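Local coordinates for protein endo-arabinase (Bacteroides thetaiotaomicron, PDB 5C0P) that probably hydrolyses O-glycosidic bonds in arabinan and binds magnesium, at residues L181-S186 against W247-E252; L220-R225 against G229-G234. All coordinates share one frame; numbering follows the deposited sequence.

Contact 1. Residues L181-S186 against W247-E252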
loop_
_atom_site.group_PDB
_atom_site.type_symbol
_atom_site.label_atom_id
_atom_site.label_comp_id
_atom_site.label_asym_id
_atom_site.label_seq_id
_atom_site.Cartn_x
_atom_site.Cartn_y
_atom_site.Cartn_z
ATOM N N LEU A 181 15.316 7.752 -5.301
ATOM C CA LEU A 181 15.041 6.532 -6.057
ATOM C C LEU A 181 15.681 5.325 -5.388
ATOM O O LEU A 181 16.899 5.269 -5.230
ATOM C CB LEU A 181 15.546 6.671 -7.500
ATOM C CG LEU A 181 15.419 5.417 -8.378
ATOM C CD1 LEU A 181 13.972 5.098 -8.639
ATOM C CD2 LEU A 181 16.136 5.630 -9.697
ATOM N N LEU A 182 14.844 4.372 -4.995
ATOM C CA LEU A 182 15.305 3.157 -4.318
ATOM C C LEU A 182 15.775 2.089 -5.302
ATOM O O LEU A 182 16.861 1.521 -5.148
ATOM C CB LEU A 182 14.186 2.599 -3.436
ATOM C CG LEU A 182 13.695 3.569 -2.356
ATOM C CD1 LEU A 182 12.763 2.859 -1.397
ATOM C CD2 LEU A 182 14.847 4.189 -1.593
ATOM N N PHE A 183 14.949 1.823 -6.307
ATOM C CA PHE A 183 15.289 0.860 -7.353
ATOM C C PHE A 183 14.269 0.926 -8.462
ATOM O O PHE A 183 13.205 1.535 -8.298
ATOM C CB PHE A 183 15.391 -0.580 -6.811
ATOM C CG PHE A 183 14.145 -1.089 -6.131
ATOM C CD1 PHE A 183 13.104 -1.655 -6.863
ATOM C CD2 PHE A 183 14.041 -1.048 -4.753
ATOM C CE1 PHE A 183 11.972 -2.144 -6.227
ATOM C CE2 PHE A 183 12.919 -1.541 -4.106
ATOM C CZ PHE A 183 11.882 -2.086 -4.844
ATOM N N LYS A 184 14.619 0.316 -9.587
ATOM C CA LYS A 184 13.697 0.119 -10.690
ATOM C C LYS A 184 13.283 -1.344 -10.704
ATOM O O LYS A 184 14.044 -2.209 -10.279
ATOM C CB LYS A 184 14.368 0.502 -12.003
ATOM C CG LYS A 184 14.863 1.939 -12.022
ATOM C CD LYS A 184 15.520 2.303 -13.340
ATOM C CE LYS A 184 15.767 3.808 -13.399
ATOM N NZ LYS A 184 16.430 4.216 -14.672
ATOM N N ALA A 185 12.085 -1.618 -11.207
ATOM C CA ALA A 185 11.528 -2.969 -11.153
ATOM C C ALA A 185 12.425 -4.019 -11.815
ATOM O O ALA A 185 12.491 -5.169 -11.354
ATOM C CB ALA A 185 10.129 -3.001 -11.757
ATOM N N SER A 186 13.121 -3.636 -12.882
ATOM C CA SER A 186 13.958 -4.591 -13.615
ATOM C C SER A 186 15.125 -5.147 -12.784
ATOM O O SER A 186 15.775 -6.119 -13.187
ATOM C CB SER A 186 14.514 -3.953 -14.887
ATOM O OG SER A 186 15.491 -2.985 -14.546
ATOM N N TRP A 247 19.048 -1.754 -1.594
ATOM C CA TRP A 247 18.050 -2.802 -1.566
ATOM C C TRP A 247 18.499 -3.983 -2.426
ATOM O O TRP A 247 18.867 -3.819 -3.591
ATOM C CB TRP A 247 16.721 -2.234 -2.057
ATOM C CG TRP A 247 16.134 -1.264 -1.088
ATOM C CD1 TRP A 247 16.228 0.102 -1.121
ATOM C CD2 TRP A 247 15.379 -1.588 0.079
ATOM N NE1 TRP A 247 15.571 0.643 -0.039
ATOM C CE2 TRP A 247 15.037 -0.377 0.710
ATOM C CE3 TRP A 247 14.960 -2.791 0.655
ATOM C CZ2 TRP A 247 14.279 -0.332 1.883
ATOM C CZ3 TRP A 247 14.212 -2.746 1.824
ATOM C CH2 TRP A 247 13.878 -1.528 2.422
ATOM N N VAL A 248 18.492 -5.173 -1.839
ATOM C CA VAL A 248 18.883 -6.375 -2.562
ATOM C C VAL A 248 17.623 -7.194 -2.832
ATOM O O VAL A 248 16.946 -7.627 -1.893
ATOM C CB VAL A 248 19.907 -7.210 -1.765
ATOM C CG1 VAL A 248 20.190 -8.541 -2.465
ATOM C CG2 VAL A 248 21.209 -6.418 -1.560
ATOM N N GLN A 249 17.297 -7.370 -4.113
ATOM C CA GLN A 249 16.100 -8.106 -4.519
ATOM C C GLN A 249 16.275 -9.609 -4.351
ATOM O O GLN A 249 17.289 -10.174 -4.764
ATOM C CB GLN A 249 15.767 -7.817 -5.985
ATOM C CG GLN A 249 15.677 -6.331 -6.327
ATOM C CD GLN A 249 14.502 -5.652 -5.663
ATOM O OE1 GLN A 249 13.468 -6.273 -5.400
ATOM N NE2 GLN A 249 14.650 -4.355 -5.388
ATOM N N GLU A 250 15.278 -10.262 -3.763
ATOM C CA GLU A 250 15.271 -11.714 -3.716
ATOM C C GLU A 250 14.818 -12.229 -5.070
ATOM O O GLU A 250 13.948 -11.639 -5.699
ATOM C CB GLU A 250 14.347 -12.210 -2.609
ATOM C CG GLU A 250 14.962 -12.119 -1.236
ATOM C CD GLU A 250 16.186 -12.997 -1.102
ATOM O OE1 GLU A 250 16.074 -14.224 -1.318
ATOM O OE2 GLU A 250 17.270 -12.465 -0.791
ATOM N N PRO A 251 15.421 -13.329 -5.530
ATOM C CA PRO A 251 15.161 -13.800 -6.894
ATOM C C PRO A 251 13.804 -14.476 -7.060
ATOM O O PRO A 251 13.340 -14.577 -8.195
ATOM C CB PRO A 251 16.292 -14.808 -7.142
ATOM C CG PRO A 251 16.724 -15.243 -5.763
ATOM C CD PRO A 251 16.558 -14.030 -4.902
ATOM N N GLU A 252 13.187 -14.931 -5.972
ATOM C CA GLU A 252 11.914 -15.651 -6.071
ATOM C C GLU A 252 10.778 -14.839 -5.464
ATOM O O GLU A 252 10.967 -14.165 -4.443
ATOM C CB GLU A 252 11.989 -17.010 -5.368
ATOM C CG GLU A 252 13.197 -17.863 -5.743
ATOM C CD GLU A 252 13.207 -18.291 -7.201
ATOM O OE1 GLU A 252 12.130 -18.290 -7.838
ATOM O OE2 GLU A 252 14.296 -18.635 -7.711
HETATM O O HOH W 1 19.029 0.436 -3.548
#
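One water molecule ties Leu182 to Trp247, donating to Leu182 O at 2.9 Å and accepting from Trp247 N at 2.9 Å, so two backbones too far apart to pair directly are still joined by polar bonds. Beside this bridge the contact is made by side chains. The amide of Gln249 reaches over the Phe183 ring: NE2 sits above the centre of one face, 3.4 Å from Phe183 CG, with amide and ring planes 65° apart. The partly positive N-H group of an amide suits the electron-rich ring face, and glutamine is long enough to bring it there because its chain bends at chi2 (-67°). The other end of the amide is fixed as well, since Gln249 OE1 accepts from Trp221 NE1. Phe183 takes the cramped rotamer with CG between backbone N and carbonyl carbon (chi1 58°), which turns its edge to the Trp247 face in an offset edge-to-face pair, ring centroids 5.9 Å apart. Leu182 runs alongside the indole, Leu182 CD1 lying 3.8 Å from Trp247 NE1. Since NE1 already donates to Val243 O, the leucine methyls can lie beside it without costing it a polar partner. Met219 of strand 217-224 touches Leu182, Phe183 and Trp247 alike. Strand 178-184 thus meets the outer strand 248-249 of another antiparallel sheet, a largely side-chain contact between neighbouring blades of the family's five-bladed beta-propeller.

Contact 2. Residues L220-R225 against G229-G234; sequences LWSSFR and GKYAIG
Phe224 turns one face to Tyr231, whose CD1 stands over it toward the rim, 3.7 Å from Phe224 CZ, while Gly229 O approaches the ring's edge near its plane, 3.4 Å from Phe224 CD2. The two rings are inclined at 45°, neither stacked nor edge-to-face. Tyr231 swings CG anti to its own nitrogen (chi1 -164°), laying the phenol along the strand face beside Ser222, with Tyr231 CZ 3.6 Å from Ser222 CB. Its hydroxyl is hydrogen-bonded to Asp205. Small Ser222 makes room for the phenol, and it also bonds: Ser222 OG donates to Ala232 O at 2.9 Å from above the carbonyl plane, and OG is further engaged by His261 N. Ala232 O also receives a weak bond from Ser223 N. On the sheet face of Ala232, the aliphatic part of Arg225 lies against the methyl, Arg225 CG being 3.6 Å from Ala232 CB. Arg225 and Lys230 run side by side; the guanidinium forms a salt bridge with Asp228 and Lys230 NZ bonds to Ser256 O, which probably eases the closeness of the two cations. Shorter backbone bonds join Gly234 N to Trp221 O (2.8 Å) and Ala232 N to Ser223 O (2.9 Å). At the turn, Gly229 N bonds to Arg225 O and Arg225 N to Lys230 O (2.8 Å), with positive phi at Gly229 (79°), readily adopted by glycine: the pattern of a G1 beta bulge. The whole is an antiparallel beta hairpin forming the two middle strands of a propeller blade, and its Tyr231 face borders the site where His261, with Asp84, binds magnesium and Asp136 is a predicted catalytic-site residue.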
loop_
_atom_site.group_PDB
_atom_site.type_symbol
_atom_site.label_atom_id
_atom_site.label_comp_id
_atom_site.label_asym_id
_atom_site.label_seq_id
_atom_site.Cartn_x
_atom_site.Cartn_y
_atom_site.Cartn_z
ATOM N N LEU A 220 8.254 -5.214 0.756
ATOM C CA LEU A 220 7.405 -5.952 -0.166
ATOM C C LEU A 220 6.944 -4.999 -1.256
ATOM O O LEU A 220 6.760 -3.796 -1.022
ATOM C CB LEU A 220 6.190 -6.529 0.558
ATOM C CG LEU A 220 6.510 -7.509 1.686
ATOM C CD1 LEU A 220 5.208 -7.973 2.328
ATOM C CD2 LEU A 220 7.308 -8.696 1.174
ATOM N N TRP A 221 6.768 -5.533 -2.456
ATOM C CA TRP A 221 6.229 -4.759 -3.563
ATOM C C TRP A 221 5.736 -5.722 -4.624
ATOM O O TRP A 221 6.023 -6.917 -4.556
ATOM C CB TRP A 221 7.285 -3.791 -4.121
ATOM C CG TRP A 221 8.504 -4.445 -4.708
ATOM C CD1 TRP A 221 9.522 -5.052 -4.033
ATOM C CD2 TRP A 221 8.838 -4.519 -6.096
ATOM N NE1 TRP A 221 10.469 -5.518 -4.923
ATOM C CE2 TRP A 221 10.068 -5.199 -6.195
ATOM C CE3 TRP A 221 8.209 -4.078 -7.263
ATOM C CZ2 TRP A 221 10.682 -5.452 -7.430
ATOM C CZ3 TRP A 221 8.816 -4.330 -8.485
ATOM C CH2 TRP A 221 10.043 -5.005 -8.557
ATOM N N SER A 222 4.990 -5.216 -5.601
ATOM C CA SER A 222 4.419 -6.091 -6.620
ATOM C C SER A 222 4.760 -5.708 -8.050
ATOM O O SER A 222 4.934 -4.531 -8.381
ATOM C CB SER A 222 2.901 -6.172 -6.473
ATOM O OG SER A 222 2.553 -6.981 -5.364
ATOM N N SER A 223 4.829 -6.738 -8.889
ATOM C CA SER A 223 5.023 -6.605 -10.324
ATOM C C SER A 223 4.546 -7.888 -10.981
ATOM O O SER A 223 3.924 -8.724 -10.334
ATOM C CB SER A 223 6.497 -6.332 -10.651
ATOM O OG SER A 223 6.637 -5.822 -11.961
ATOM N N PHE A 224 4.835 -8.049 -12.268
ATOM C CA PHE A 224 4.463 -9.266 -12.986
ATOM C C PHE A 224 5.680 -10.151 -13.211
ATOM O O PHE A 224 6.775 -9.648 -13.451
ATOM C CB PHE A 224 3.766 -8.908 -14.302
ATOM C CG PHE A 224 2.436 -8.256 -14.098
ATOM C CD1 PHE A 224 2.340 -6.882 -13.912
ATOM C CD2 PHE A 224 1.285 -9.028 -14.018
ATOM C CE1 PHE A 224 1.104 -6.285 -13.689
ATOM C CE2 PHE A 224 0.049 -8.438 -13.801
ATOM C CZ PHE A 224 -0.038 -7.065 -13.634
ATOM N N ARG A 225 5.479 -11.467 -13.128
ATOM C CA ARG A 225 6.563 -12.446 -13.246
ATOM C C ARG A 225 6.898 -12.744 -14.692
ATOM O O ARG A 225 5.997 -12.889 -15.520
ATOM C CB ARG A 225 6.160 -13.774 -12.600
ATOM C CG ARG A 225 5.791 -13.675 -11.153
ATOM C CD ARG A 225 6.050 -14.987 -10.431
ATOM N NE ARG A 225 5.293 -16.132 -10.941
ATOM C CZ ARG A 225 5.206 -17.282 -10.280
ATOM N NH1 ARG A 225 5.815 -17.399 -9.107
ATOM N NH2 ARG A 225 4.512 -18.301 -10.769
ATOM N N GLY A 229 3.747 -14.572 -16.293
ATOM C CA GLY A 229 2.944 -13.367 -16.430
ATOM C C GLY A 229 2.033 -13.080 -15.250
ATOM O O GLY A 229 1.231 -12.144 -15.288
ATOM N N LYS A 230 2.141 -13.883 -14.196
ATOM C CA LYS A 230 1.335 -13.655 -12.990
ATOM C C LYS A 230 1.743 -12.412 -12.211
ATOM O O LYS A 230 2.917 -12.058 -12.131
ATOM C CB LYS A 230 1.400 -14.861 -12.053
ATOM C CG LYS A 230 0.603 -16.059 -12.528
ATOM C CD LYS A 230 0.778 -17.230 -11.580
ATOM C CE LYS A 230 -0.035 -18.426 -12.038
ATOM N NZ LYS A 230 0.322 -19.647 -11.269
ATOM N N TYR A 231 0.754 -11.757 -11.614
ATOM C CA TYR A 231 1.014 -10.708 -10.650
ATOM C C TYR A 231 1.605 -11.405 -9.438
ATOM O O TYR A 231 1.253 -12.561 -9.149
ATOM C CB TYR A 231 -0.309 -10.061 -10.279
ATOM C CG TYR A 231 -0.248 -8.719 -9.581
ATOM C CD1 TYR A 231 0.544 -7.684 -10.061
ATOM C CD2 TYR A 231 -1.041 -8.478 -8.463
ATOM C CE1 TYR A 231 0.555 -6.438 -9.420
ATOM C CE2 TYR A 231 -1.048 -7.248 -7.827
ATOM C CZ TYR A 231 -0.241 -6.240 -8.299
ATOM O OH TYR A 231 -0.263 -5.019 -7.667
ATOM N N ALA A 232 2.504 -10.732 -8.729
ATOM C CA ALA A 232 3.207 -11.389 -7.632
ATOM C C ALA A 232 3.725 -10.410 -6.612
ATOM O O ALA A 232 3.767 -9.193 -6.851
ATOM C CB ALA A 232 4.364 -12.228 -8.172
ATOM N N ILE A 233 4.120 -10.965 -5.468
ATOM C CA ILE A 233 4.756 -10.215 -4.395
ATOM C C ILE A 233 6.239 -10.543 -4.415
ATOM O O ILE A 233 6.629 -11.728 -4.362
ATOM C CB ILE A 233 4.203 -10.640 -3.024
ATOM C CG1 ILE A 233 2.669 -10.562 -3.011
ATOM C CG2 ILE A 233 4.824 -9.787 -1.917
ATOM C CD1 ILE A 233 2.040 -11.327 -1.844
ATOM N N GLY A 234 7.063 -9.504 -4.524
ATOM C CA GLY A 234 8.498 -9.667 -4.407
ATOM C C GLY A 234 8.964 -9.059 -3.101
ATOM O O GLY A 234 8.233 -8.283 -2.455
#

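Contact 2 is a buried, backbone-bonded pairing within one blade, whereas contact 1 is only partly buried and joins that blade to another through rings, an amide and a water. They share a sheet: strand 248-249 of contact 1 is the neighbour of strand 231-238 of contact 2. Trp221 serves both contacts. From the hairpin its indole packs on Phe183, Trp221 CE2 lying 3.6 Å from Phe183 CE1, and on Ala185. The polar chemistry follows place: ladder bonds between strands inside the sheet, with a bulge at the turn, and between the sheets a single bridging water and an amide laid on a ring, set among apolar surfaces, farther from the chain's centre.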